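Local coordinates for protein haloacid delahogenase-like family hydrolase (Xanthomonas campestris pv. campestris, PDB 2PKE) that probably acts as a magnesium-dependent phosphatase of the haloacid dehalogenase-like hydrolase family, at residues A12-T23 and L177-N187; L197-P207 and P225-W236. One frame throughout, in Å; residues are numbered along the deposited sequence. Where two conformers were deposited one is given.

Contact 1: residues A12-T23 and L177-N187; sequences AIQLVGFDGDDT and LPAERFVMIGN. With MG (magnesium ion), chain C.
Ile185 CD1 sits between Val16 and Phe18 on one face of the sheet, 3.5 Å from Phe18 CE2, and the Phe18 and Ile185 side chains run alongside each other in the same direction. Farther down that face Ile13 crosses Val183 at about a right angle. On the other face the Phe182 ring reaches across to the neighbouring strand: with CG anti to its own backbone N (chi1 171°), it carries CE1 to 3.5 Å from Gly17 N, while Leu15 CB meets its edge in plane. Met184, a selenomethionine, bends at chi2 and lays SE over the Gly17 carbonyl. Both groups occupy the space above Gly17, which has no side chain to displace them.

Between these faces, strands 15-18 and 182-186 run parallel. Gly17 N bonds to Val183 O and Asp19 N to Ile185 O, each at 2.8 Å. At the strand entrance Arg181 O accepts two donors, Gln14 N and Leu15 N.

Beyond the C-terminal ends lies the magnesium ion, held by Asp19 OD2 at 2.0 Å, Asp21 O, Asn187 OD1 and three waters. The Asp19 carboxylate and Asn187 amide are nearly coplanar, 24° apart, and Asp19 OD2 comes to 2.7 Å from Asn187 OD1 because both bind the cation. Water 2 ties Asp22 OD2 to Asn187 ND2, and Lys163 forms a salt bridge with Asp19 OD1. Asp19, Asp21 and Thr23 fit the DxDx(T/V) signature of HAD enzymes. The protein ligands include a single carboxylate, so the ion probably keeps part of its positive charge, consistent with a site that attracts a phosphate group.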
loop_
_atom_site.group_PDB
_atom_site.type_symbol
_atom_site.label_atom_id
_atom_site.label_comp_id
_atom_site.label_asym_id
_atom_site.label_seq_id
_atom_site.Cartn_x
_atom_site.Cartn_y
_atom_site.Cartn_z
ATOM N N ALA A 12 -8.168 18.374 -25.829
ATOM C CA ALA A 12 -6.785 18.545 -25.366
ATOM C C ALA A 12 -6.563 17.739 -24.082
ATOM O O ALA A 12 -5.655 16.915 -24.026
ATOM C CB ALA A 12 -6.441 20.013 -25.158
ATOM N N ILE A 13 -7.433 17.894 -23.083
ATOM C CA ILE A 13 -7.307 17.110 -21.852
ATOM C C ILE A 13 -7.792 15.668 -22.129
ATOM O O ILE A 13 -8.812 15.466 -22.772
ATOM C CB ILE A 13 -8.118 17.757 -20.689
ATOM C CG1 ILE A 13 -7.554 19.114 -20.268
ATOM C CG2 ILE A 13 -8.305 16.771 -19.461
ATOM C CD1 ILE A 13 -6.127 19.122 -19.964
ATOM N N GLN A 14 -7.053 14.670 -21.670
ATOM C CA GLN A 14 -7.415 13.276 -21.915
ATOM C C GLN A 14 -7.703 12.486 -20.649
ATOM O O GLN A 14 -8.328 11.432 -20.726
ATOM C CB GLN A 14 -6.287 12.569 -22.681
ATOM C CG GLN A 14 -5.914 13.185 -24.025
ATOM C CD GLN A 14 -6.952 12.996 -25.061
ATOM O OE1 GLN A 14 -7.790 12.088 -24.953
ATOM N NE2 GLN A 14 -6.911 13.829 -26.121
ATOM N N LEU A 15 -7.244 12.971 -19.489
ATOM C CA LEU A 15 -7.303 12.204 -18.275
ATOM C C LEU A 15 -7.648 13.108 -17.103
ATOM O O LEU A 15 -7.101 14.168 -16.974
ATOM C CB LEU A 15 -5.989 11.491 -18.011
ATOM C CG LEU A 15 -5.878 10.628 -16.761
ATOM C CD1 LEU A 15 -6.812 9.384 -16.755
ATOM C CD2 LEU A 15 -4.421 10.159 -16.536
ATOM N N VAL A 16 -8.595 12.691 -16.288
ATOM C CA VAL A 16 -8.956 13.456 -15.118
ATOM C C VAL A 16 -8.696 12.579 -13.901
ATOM O O VAL A 16 -9.218 11.469 -13.802
ATOM C CB VAL A 16 -10.394 13.919 -15.163
ATOM C CG1 VAL A 16 -10.709 14.751 -13.911
ATOM C CG2 VAL A 16 -10.676 14.713 -16.444
ATOM N N GLY A 17 -7.875 13.084 -12.996
ATOM C CA GLY A 17 -7.541 12.381 -11.803
ATOM C C GLY A 17 -8.371 12.930 -10.680
ATOM O O GLY A 17 -8.692 14.109 -10.685
ATOM N N PHE A 18 -8.741 12.066 -9.720
ATOM C CA PHE A 18 -9.505 12.465 -8.575
ATOM C C PHE A 18 -8.770 12.033 -7.330
ATOM O O PHE A 18 -8.359 10.870 -7.222
ATOM C CB PHE A 18 -10.877 11.781 -8.569
ATOM C CG PHE A 18 -11.770 12.202 -9.699
ATOM C CD1 PHE A 18 -11.655 11.631 -10.943
ATOM C CD2 PHE A 18 -12.703 13.201 -9.511
ATOM C CE1 PHE A 18 -12.490 12.042 -11.988
ATOM C CE2 PHE A 18 -13.527 13.589 -10.540
ATOM C CZ PHE A 18 -13.407 12.995 -11.779
ATOM N N ASP A 19 -8.676 12.910 -6.351
ATOM C CA ASP A 19 -8.372 12.494 -4.971
ATOM C C ASP A 19 -9.556 11.719 -4.367
ATOM O O ASP A 19 -10.685 11.756 -4.875
ATOM C CB ASP A 19 -8.058 13.740 -4.132
ATOM C CG ASP A 19 -7.733 13.446 -2.685
ATOM O OD1 ASP A 19 -6.982 12.479 -2.392
ATOM O OD2 ASP A 19 -8.238 14.200 -1.792
ATOM N N GLY A 20 -9.321 10.977 -3.290
ATOM C CA GLY A 20 -10.462 10.301 -2.627
ATOM C C GLY A 20 -10.918 11.028 -1.366
ATOM O O GLY A 20 -11.988 11.645 -1.326
ATOM N N ASP A 21 -10.119 10.916 -0.325
ATOM C CA ASP A 21 -10.486 11.409 1.006
ATOM C C ASP A 21 -10.770 12.904 0.954
ATOM O O ASP A 21 -9.924 13.704 0.504
ATOM C CB ASP A 21 -9.336 11.191 1.995
ATOM C CG ASP A 21 -9.104 9.728 2.402
ATOM O OD1 ASP A 21 -9.969 8.866 2.365
ATOM O OD2 ASP A 21 -7.987 9.450 2.875
ATOM N N ASP A 22 -11.985 13.272 1.316
ATOM C CA ASP A 22 -12.423 14.659 1.398
ATOM C C ASP A 22 -12.629 15.335 0.047
ATOM O O ASP A 22 -12.799 16.565 -0.010
ATOM C CB ASP A 22 -11.472 15.475 2.264
ATOM C CG ASP A 22 -11.184 14.793 3.575
ATOM O OD1 ASP A 22 -12.160 14.470 4.281
ATOM O OD2 ASP A 22 -9.989 14.510 3.816
ATOM N N THR A 23 -12.643 14.515 -1.004
ATOM C CA THR A 23 -12.910 14.936 -2.379
ATOM C C THR A 23 -14.120 14.110 -2.928
ATOM O O THR A 23 -15.155 14.682 -3.319
ATOM C CB THR A 23 -11.683 14.772 -3.318
ATOM O OG1 THR A 23 -10.617 15.628 -2.888
ATOM C CG2 THR A 23 -12.086 15.099 -4.759
ATOM N N LEU A 177 1.166 9.865 -21.092
ATOM C CA LEU A 177 0.389 11.071 -21.308
ATOM C C LEU A 177 1.228 12.234 -20.818
ATOM O O LEU A 177 1.800 12.118 -19.745
ATOM C CB LEU A 177 -0.905 10.954 -20.481
ATOM C CG LEU A 177 -2.032 11.895 -20.857
ATOM C CD1 LEU A 177 -2.608 11.465 -22.192
ATOM C CD2 LEU A 177 -3.090 11.969 -19.742
ATOM N N PRO A 178 1.325 13.331 -21.590
ATOM C CA PRO A 178 2.041 14.482 -21.053
ATOM C C PRO A 178 1.137 15.217 -20.083
ATOM O O PRO A 178 -0.088 15.094 -20.179
ATOM C CB PRO A 178 2.326 15.326 -22.266
ATOM C CG PRO A 178 1.327 14.931 -23.271
ATOM C CD PRO A 178 0.779 13.611 -22.937
ATOM N N ALA A 179 1.745 15.958 -19.155
ATOM C CA ALA A 179 0.990 16.579 -18.083
ATOM C C ALA A 179 -0.008 17.611 -18.564
ATOM O O ALA A 179 -1.037 17.787 -17.917
ATOM C CB ALA A 179 1.931 17.168 -17.030
ATOM N N GLU A 180 0.237 18.276 -19.692
ATOM C CA GLU A 180 -0.737 19.269 -20.198
ATOM C C GLU A 180 -2.084 18.681 -20.658
ATOM O O GLU A 180 -3.012 19.438 -20.980
ATOM C CB GLU A 180 -0.175 20.150 -21.309
ATOM C CG GLU A 180 0.112 19.395 -22.661
ATOM C CD GLU A 180 1.504 18.833 -22.753
ATOM O OE1 GLU A 180 2.232 18.830 -21.722
ATOM O OE2 GLU A 180 1.865 18.363 -23.855
ATOM N N ARG A 181 -2.174 17.356 -20.708
ATOM C CA ARG A 181 -3.401 16.661 -21.010
ATOM C C ARG A 181 -4.029 15.997 -19.781
ATOM O O ARG A 181 -4.917 15.173 -19.927
ATOM C CB ARG A 181 -3.154 15.634 -22.110
ATOM C CG ARG A 181 -2.551 16.239 -23.340
ATOM C CD ARG A 181 -2.605 15.313 -24.546
ATOM N NE ARG A 181 -1.705 15.830 -25.576
ATOM C CZ ARG A 181 -1.004 15.104 -26.438
ATOM N NH1 ARG A 181 -1.070 13.784 -26.452
ATOM N NH2 ARG A 181 -0.205 15.716 -27.304
ATOM N N PHE A 182 -3.635 16.429 -18.570
ATOM C CA PHE A 182 -4.133 15.885 -17.343
ATOM C C PHE A 182 -4.626 16.982 -16.425
ATOM O O PHE A 182 -3.964 18.012 -16.279
ATOM C CB PHE A 182 -3.029 15.039 -16.706
ATOM C CG PHE A 182 -3.318 14.572 -15.339
ATOM C CD1 PHE A 182 -4.245 13.577 -15.080
ATOM C CD2 PHE A 182 -2.636 15.122 -14.288
ATOM C CE1 PHE A 182 -4.460 13.146 -13.782
ATOM C CE2 PHE A 182 -2.836 14.694 -13.002
ATOM C CZ PHE A 182 -3.741 13.673 -12.753
ATOM N N VAL A 183 -5.817 16.761 -15.864
ATOM C CA VAL A 183 -6.377 17.596 -14.812
ATOM C C VAL A 183 -6.475 16.737 -13.559
ATOM O O VAL A 183 -6.941 15.619 -13.605
ATOM C CB VAL A 183 -7.804 18.148 -15.165
ATOM C CG1 VAL A 183 -8.276 19.102 -14.098
ATOM C CG2 VAL A 183 -7.809 18.881 -16.524
HETATM N N MSE A 184 -6.086 17.301 -12.427
HETATM C CA MSE A 184 -6.248 16.634 -11.133
HETATM C C MSE A 184 -7.266 17.390 -10.274
HETATM O O MSE A 184 -7.158 18.632 -10.162
HETATM C CB MSE A 184 -4.908 16.560 -10.412
HETATM C CG MSE A 184 -5.027 15.942 -9.005
HETATM SE SE MSE A 184 -5.354 14.030 -8.918
HETATM C CE MSE A 184 -5.334 14.110 -6.987
ATOM N N ILE A 185 -8.217 16.639 -9.672
ATOM C CA ILE A 185 -9.263 17.215 -8.804
ATOM C C ILE A 185 -9.008 16.800 -7.370
ATOM O O ILE A 185 -8.881 15.615 -7.080
ATOM C CB ILE A 185 -10.685 16.800 -9.210
ATOM C CG1 ILE A 185 -10.989 17.165 -10.671
ATOM C CG2 ILE A 185 -11.726 17.441 -8.254
ATOM C CD1 ILE A 185 -12.371 16.800 -11.127
ATOM N N GLY A 186 -8.905 17.774 -6.471
ATOM C CA GLY A 186 -8.747 17.458 -5.070
ATOM C C GLY A 186 -9.002 18.579 -4.092
ATOM O O GLY A 186 -9.228 19.721 -4.461
ATOM N N ASN A 187 -8.970 18.238 -2.814
ATOM C CA ASN A 187 -9.272 19.190 -1.759
ATOM C C ASN A 187 -8.070 19.842 -1.130
ATOM O O ASN A 187 -8.253 20.745 -0.325
ATOM C CB ASN A 187 -10.083 18.520 -0.658
ATOM C CG ASN A 187 -9.292 17.481 0.121
ATOM O OD1 ASN A 187 -9.070 16.374 -0.377
ATOM N ND2 ASN A 187 -8.888 17.814 1.350
HETATM MG MG MG C . -8.107 14.605 0.149
HETATM O O HOH W 1 -6.933 12.811 0.167
HETATM O O HOH W 2 -8.043 15.151 2.144
HETATM O O HOH W 3 -6.306 15.728 -0.341
#

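Contact 2: residues L197-P207 and P225-W236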
loop_
_atom_site.group_PDB
_atom_site.type_symbol
_atom_site.label_atom_id
_atom_site.label_comp_id
_atom_site.label_asym_id
_atom_site.label_seq_id
_atom_site.Cartn_x
_atom_site.Cartn_y
_atom_site.Cartn_z
ATOM N N LEU A 197 0.309 21.222 -11.062
ATOM C CA LEU A 197 0.660 22.500 -11.690
ATOM C C LEU A 197 2.161 22.528 -11.907
ATOM O O LEU A 197 2.631 22.898 -12.968
ATOM C CB LEU A 197 0.211 23.709 -10.853
ATOM C CG LEU A 197 -1.315 23.849 -10.646
ATOM C CD1 LEU A 197 -1.665 25.086 -9.868
ATOM C CD2 LEU A 197 -1.987 23.837 -11.955
ATOM N N ALA A 198 2.916 22.057 -10.929
ATOM C CA ALA A 198 4.387 22.080 -11.026
ATOM C C ALA A 198 4.995 21.291 -12.171
ATOM O O ALA A 198 6.033 21.672 -12.685
ATOM C CB ALA A 198 5.000 21.605 -9.679
ATOM N N ILE A 199 4.366 20.190 -12.576
ATOM C CA ILE A 199 4.838 19.380 -13.713
ATOM C C ILE A 199 4.188 19.743 -15.048
ATOM O O ILE A 199 4.508 19.155 -16.076
ATOM C CB ILE A 199 4.698 17.869 -13.472
ATOM C CG1 ILE A 199 3.222 17.445 -13.400
ATOM C CG2 ILE A 199 5.521 17.416 -12.212
ATOM C CD1 ILE A 199 3.068 15.908 -13.489
ATOM N N GLY A 200 3.326 20.755 -15.027
ATOM C CA GLY A 200 2.718 21.306 -16.229
ATOM C C GLY A 200 1.261 20.914 -16.442
ATOM O O GLY A 200 0.724 21.115 -17.521
ATOM N N GLY A 201 0.628 20.375 -15.408
ATOM C CA GLY A 201 -0.780 19.926 -15.505
ATOM C C GLY A 201 -1.751 21.008 -15.093
ATOM O O GLY A 201 -1.395 22.183 -14.935
ATOM N N TRP A 202 -2.985 20.590 -14.937
ATOM C CA TRP A 202 -4.080 21.448 -14.617
ATOM C C TRP A 202 -4.718 20.938 -13.358
ATOM O O TRP A 202 -4.577 19.794 -12.999
ATOM C CB TRP A 202 -5.125 21.444 -15.728
ATOM C CG TRP A 202 -4.548 21.731 -17.090
ATOM C CD1 TRP A 202 -3.986 20.844 -17.929
ATOM C CD2 TRP A 202 -4.505 22.993 -17.748
ATOM N NE1 TRP A 202 -3.583 21.460 -19.080
ATOM C CE2 TRP A 202 -3.897 22.782 -19.007
ATOM C CE3 TRP A 202 -4.922 24.284 -17.409
ATOM C CZ2 TRP A 202 -3.651 23.816 -19.905
ATOM C CZ3 TRP A 202 -4.680 25.320 -18.318
ATOM C CH2 TRP A 202 -4.070 25.070 -19.558
ATOM N N GLY A 203 -5.413 21.834 -12.674
ATOM C CA GLY A 203 -5.927 21.571 -11.359
ATOM C C GLY A 203 -7.336 22.065 -11.176
ATOM O O GLY A 203 -7.709 23.129 -11.659
ATOM N N ILE A 204 -8.110 21.293 -10.444
ATOM C CA ILE A 204 -9.368 21.750 -9.866
ATOM C C ILE A 204 -9.297 21.573 -8.329
ATOM O O ILE A 204 -9.072 20.466 -7.817
ATOM C CB ILE A 204 -10.547 21.002 -10.428
ATOM C CG1 ILE A 204 -10.718 21.351 -11.924
ATOM C CG2 ILE A 204 -11.828 21.287 -9.621
ATOM C CD1 ILE A 204 -11.678 20.373 -12.646
ATOM N N TYR A 205 -9.498 22.681 -7.645
ATOM C CA TYR A 205 -9.417 22.807 -6.204
ATOM C C TYR A 205 -10.796 22.947 -5.592
ATOM O O TYR A 205 -11.470 23.946 -5.806
ATOM C CB TYR A 205 -8.620 24.016 -5.867
ATOM C CG TYR A 205 -8.487 24.323 -4.387
ATOM C CD1 TYR A 205 -8.210 23.315 -3.479
ATOM C CD2 TYR A 205 -8.596 25.629 -3.913
ATOM C CE1 TYR A 205 -8.057 23.599 -2.124
ATOM C CE2 TYR A 205 -8.459 25.932 -2.576
ATOM C CZ TYR A 205 -8.194 24.912 -1.681
ATOM O OH TYR A 205 -8.021 25.174 -0.338
ATOM N N THR A 206 -11.181 21.944 -4.802
ATOM C CA THR A 206 -12.458 21.909 -4.067
ATOM C C THR A 206 -12.196 21.654 -2.585
ATOM O O THR A 206 -12.134 20.501 -2.137
ATOM C CB THR A 206 -13.394 20.842 -4.617
ATOM O OG1 THR A 206 -13.689 21.153 -5.970
ATOM C CG2 THR A 206 -14.715 20.806 -3.852
ATOM N N PRO A 207 -12.006 22.738 -1.820
ATOM C CA PRO A 207 -11.683 22.554 -0.408
ATOM C C PRO A 207 -12.833 21.900 0.388
ATOM O O PRO A 207 -13.992 22.077 0.056
ATOM C CB PRO A 207 -11.367 23.980 0.058
ATOM C CG PRO A 207 -12.070 24.857 -0.877
ATOM C CD PRO A 207 -12.032 24.155 -2.197
ATOM N N PRO A 225 -3.518 30.635 -13.644
ATOM C CA PRO A 225 -4.380 30.341 -14.790
ATOM C C PRO A 225 -4.678 28.866 -15.067
ATOM O O PRO A 225 -5.666 28.588 -15.727
ATOM C CB PRO A 225 -3.616 30.952 -15.973
ATOM C CG PRO A 225 -2.180 30.987 -15.535
ATOM C CD PRO A 225 -2.228 31.228 -14.055
ATOM N N ARG A 226 -3.869 27.939 -14.555
ATOM C CA ARG A 226 -4.063 26.509 -14.803
ATOM C C ARG A 226 -4.878 25.791 -13.700
ATOM O O ARG A 226 -4.948 24.580 -13.686
ATOM C CB ARG A 226 -2.729 25.803 -14.934
ATOM C CG ARG A 226 -1.809 26.426 -15.974
ATOM C CD ARG A 226 -0.466 25.661 -15.988
ATOM N NE ARG A 226 -0.543 24.430 -16.794
ATOM C CZ ARG A 226 -0.639 24.405 -18.122
ATOM N NH1 ARG A 226 -0.699 25.525 -18.832
ATOM N NH2 ARG A 226 -0.680 23.242 -18.756
ATOM N N LEU A 227 -5.480 26.560 -12.807
ATOM C CA LEU A 227 -6.282 26.051 -11.730
ATOM C C LEU A 227 -7.674 26.711 -11.786
ATOM O O LEU A 227 -7.784 27.877 -12.150
ATOM C CB LEU A 227 -5.579 26.494 -10.449
ATOM C CG LEU A 227 -6.208 26.368 -9.102
ATOM C CD1 LEU A 227 -6.373 24.906 -8.871
ATOM C CD2 LEU A 227 -5.248 26.956 -8.094
ATOM N N ARG A 228 -8.705 25.951 -11.432
ATOM C CA ARG A 228 -10.051 26.491 -11.119
ATOM C C ARG A 228 -10.367 26.117 -9.691
ATOM O O ARG A 228 -10.058 25.000 -9.246
ATOM C CB ARG A 228 -11.118 25.873 -12.012
ATOM C CG ARG A 228 -10.922 26.103 -13.490
ATOM C CD ARG A 228 -11.270 27.529 -13.869
ATOM N NE ARG A 228 -11.158 27.710 -15.317
ATOM C CZ ARG A 228 -10.046 28.056 -15.958
ATOM N NH1 ARG A 228 -8.892 28.265 -15.299
ATOM N NH2 ARG A 228 -10.083 28.162 -17.284
ATOM N N GLU A 229 -10.969 27.040 -8.952
ATOM C CA GLU A 229 -11.489 26.699 -7.645
ATOM C C GLU A 229 -12.964 26.478 -7.861
ATOM O O GLU A 229 -13.667 27.353 -8.359
ATOM C CB GLU A 229 -11.225 27.764 -6.596
ATOM C CG GLU A 229 -11.477 27.222 -5.186
ATOM C CD GLU A 229 -11.214 28.255 -4.120
ATOM O OE1 GLU A 229 -10.499 29.234 -4.415
ATOM O OE2 GLU A 229 -11.736 28.102 -2.995
ATOM N N VAL A 230 -13.410 25.287 -7.511
ATOM C CA VAL A 230 -14.789 24.864 -7.719
ATOM C C VAL A 230 -15.384 24.436 -6.366
ATOM O O VAL A 230 -14.913 23.477 -5.785
ATOM C CB VAL A 230 -14.836 23.691 -8.693
ATOM C CG1 VAL A 230 -16.277 23.227 -8.863
ATOM C CG2 VAL A 230 -14.153 24.074 -10.051
ATOM N N PRO A 231 -16.387 25.179 -5.845
ATOM C CA PRO A 231 -16.876 24.946 -4.476
ATOM C C PRO A 231 -17.522 23.576 -4.192
ATOM O O PRO A 231 -17.380 23.074 -3.104
ATOM C CB PRO A 231 -17.903 26.067 -4.262
ATOM C CG PRO A 231 -17.641 27.050 -5.302
ATOM C CD PRO A 231 -17.054 26.328 -6.467
ATOM N N ASP A 232 -18.227 22.995 -5.149
ATOM C CA ASP A 232 -18.816 21.705 -4.934
ATOM C C ASP A 232 -18.710 20.861 -6.196
ATOM O O ASP A 232 -18.450 21.390 -7.269
ATOM C CB ASP A 232 -20.248 21.837 -4.401
ATOM C CG ASP A 232 -21.244 22.137 -5.483
ATOM O OD1 ASP A 232 -21.339 23.338 -5.823
ATOM O OD2 ASP A 232 -21.918 21.176 -5.968
ATOM N N PRO A 233 -18.838 19.531 -6.051
ATOM C CA PRO A 233 -18.609 18.650 -7.195
ATOM C C PRO A 233 -19.466 18.899 -8.415
ATOM O O PRO A 233 -19.048 18.549 -9.519
ATOM C CB PRO A 233 -18.862 17.245 -6.620
ATOM C CG PRO A 233 -18.610 17.393 -5.187
ATOM C CD PRO A 233 -19.119 18.748 -4.836
ATOM N N SER A 234 -20.671 19.419 -8.250
ATOM C CA SER A 234 -21.543 19.667 -9.399
ATOM C C SER A 234 -20.882 20.619 -10.434
ATOM O O SER A 234 -21.175 20.565 -11.645
ATOM C CB SER A 234 -22.931 20.180 -8.959
ATOM O OG SER A 234 -22.860 21.440 -8.323
ATOM N N GLY A 235 -19.932 21.432 -9.970
ATOM C CA GLY A 235 -19.147 22.307 -10.877
ATOM C C GLY A 235 -17.947 21.670 -11.585
ATOM O O GLY A 235 -17.362 22.273 -12.472
ATOM N N TRP A 236 -17.616 20.418 -11.256
ATOM C CA TRP A 236 -16.407 19.815 -11.775
ATOM C C TRP A 236 -16.446 19.579 -13.293
ATOM O O TRP A 236 -15.444 19.809 -13.948
ATOM C CB TRP A 236 -16.098 18.471 -11.106
ATOM C CG TRP A 236 -15.684 18.505 -9.657
ATOM C CD1 TRP A 236 -15.244 19.564 -8.961
ATOM C CD2 TRP A 236 -15.592 17.377 -8.779
ATOM N NE1 TRP A 236 -14.925 19.200 -7.670
ATOM C CE2 TRP A 236 -15.137 17.861 -7.524
ATOM C CE3 TRP A 236 -15.954 16.020 -8.891
ATOM C CZ2 TRP A 236 -14.959 17.026 -6.416
ATOM C CZ3 TRP A 236 -15.797 15.194 -7.798
ATOM C CH2 TRP A 236 -15.283 15.690 -6.572
HETATM O O HOH W 4 -15.358 23.725 -1.579
#
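Arg226 extends through chi2 and then turns at chi3 (82°), which lays its guanidinium over the six-membered ring of Trp202, whose own CG stands anti to its carbonyl carbon (chi1 -52°). The result is a cation-pi contact, with Arg226 CZ 3.7 Å from the ring centroid and the two planes 31° apart. Two bonds limit rotation of the guanidinium: NE donates to Gly201 O, and NH2 to Gly200 O at 2.8 Å, each from above the carbonyl plane. Those carbonyls belong to the turn after helix 189-198, where Gly200 closes a Schellman motif. Leu197 CD2 packs on the aliphatic base of Arg226, 3.6 Å from its CB.

From here strands 202-205 and 227-229 pair in parallel, adding one of the two outermost strands within this chain to the Rossmann-like sheet of the HAD fold. Tyr205 N donates to Arg228 O, and Gly203 N to Arg226 O. On one face Leu227 CD1 leans over Gly203 toward Tyr205 CB, and Glu229 lies alongside the Tyr205 ring, its CG 3.5 Å from CD2. On the other, Ile204 CG2 touches both Val230 CG2 and Trp236 CD1.

Past the strand ends, Thr206 OG1 is both donor and acceptor. It gives its proton to Val230 O at 2.6 Å and accepts from Trp236 NE1 at 2.9 Å, lying in the plane of the indole. A water joins Pro207 O to Pro231 O just beyond.

How the contacts relate
From the N terminus the chain lays down strand 15-18, then passes through mostly helical segments before strand 182-186 returns beside it; contact 1 closes this long loop of 153 residues. Helix 189-198 follows and leads to strand 202-205. Contact 2 then closes a much shorter loop of 17 residues, most of them not modelled, when strand 227-229 arrives. The two closures are in series, neither nested nor crossed. They are joined through neighbouring strands 182-186 and 202-205: Met184 O lies 2.8 Å from Ile204 N, a probable hydrogen bond. Glu180 O similarly meets Trp202 NE1, and Asn187 packs against Thr206 and Tyr205, joining the metal-binding end of contact 1 to the end of strand 202-205.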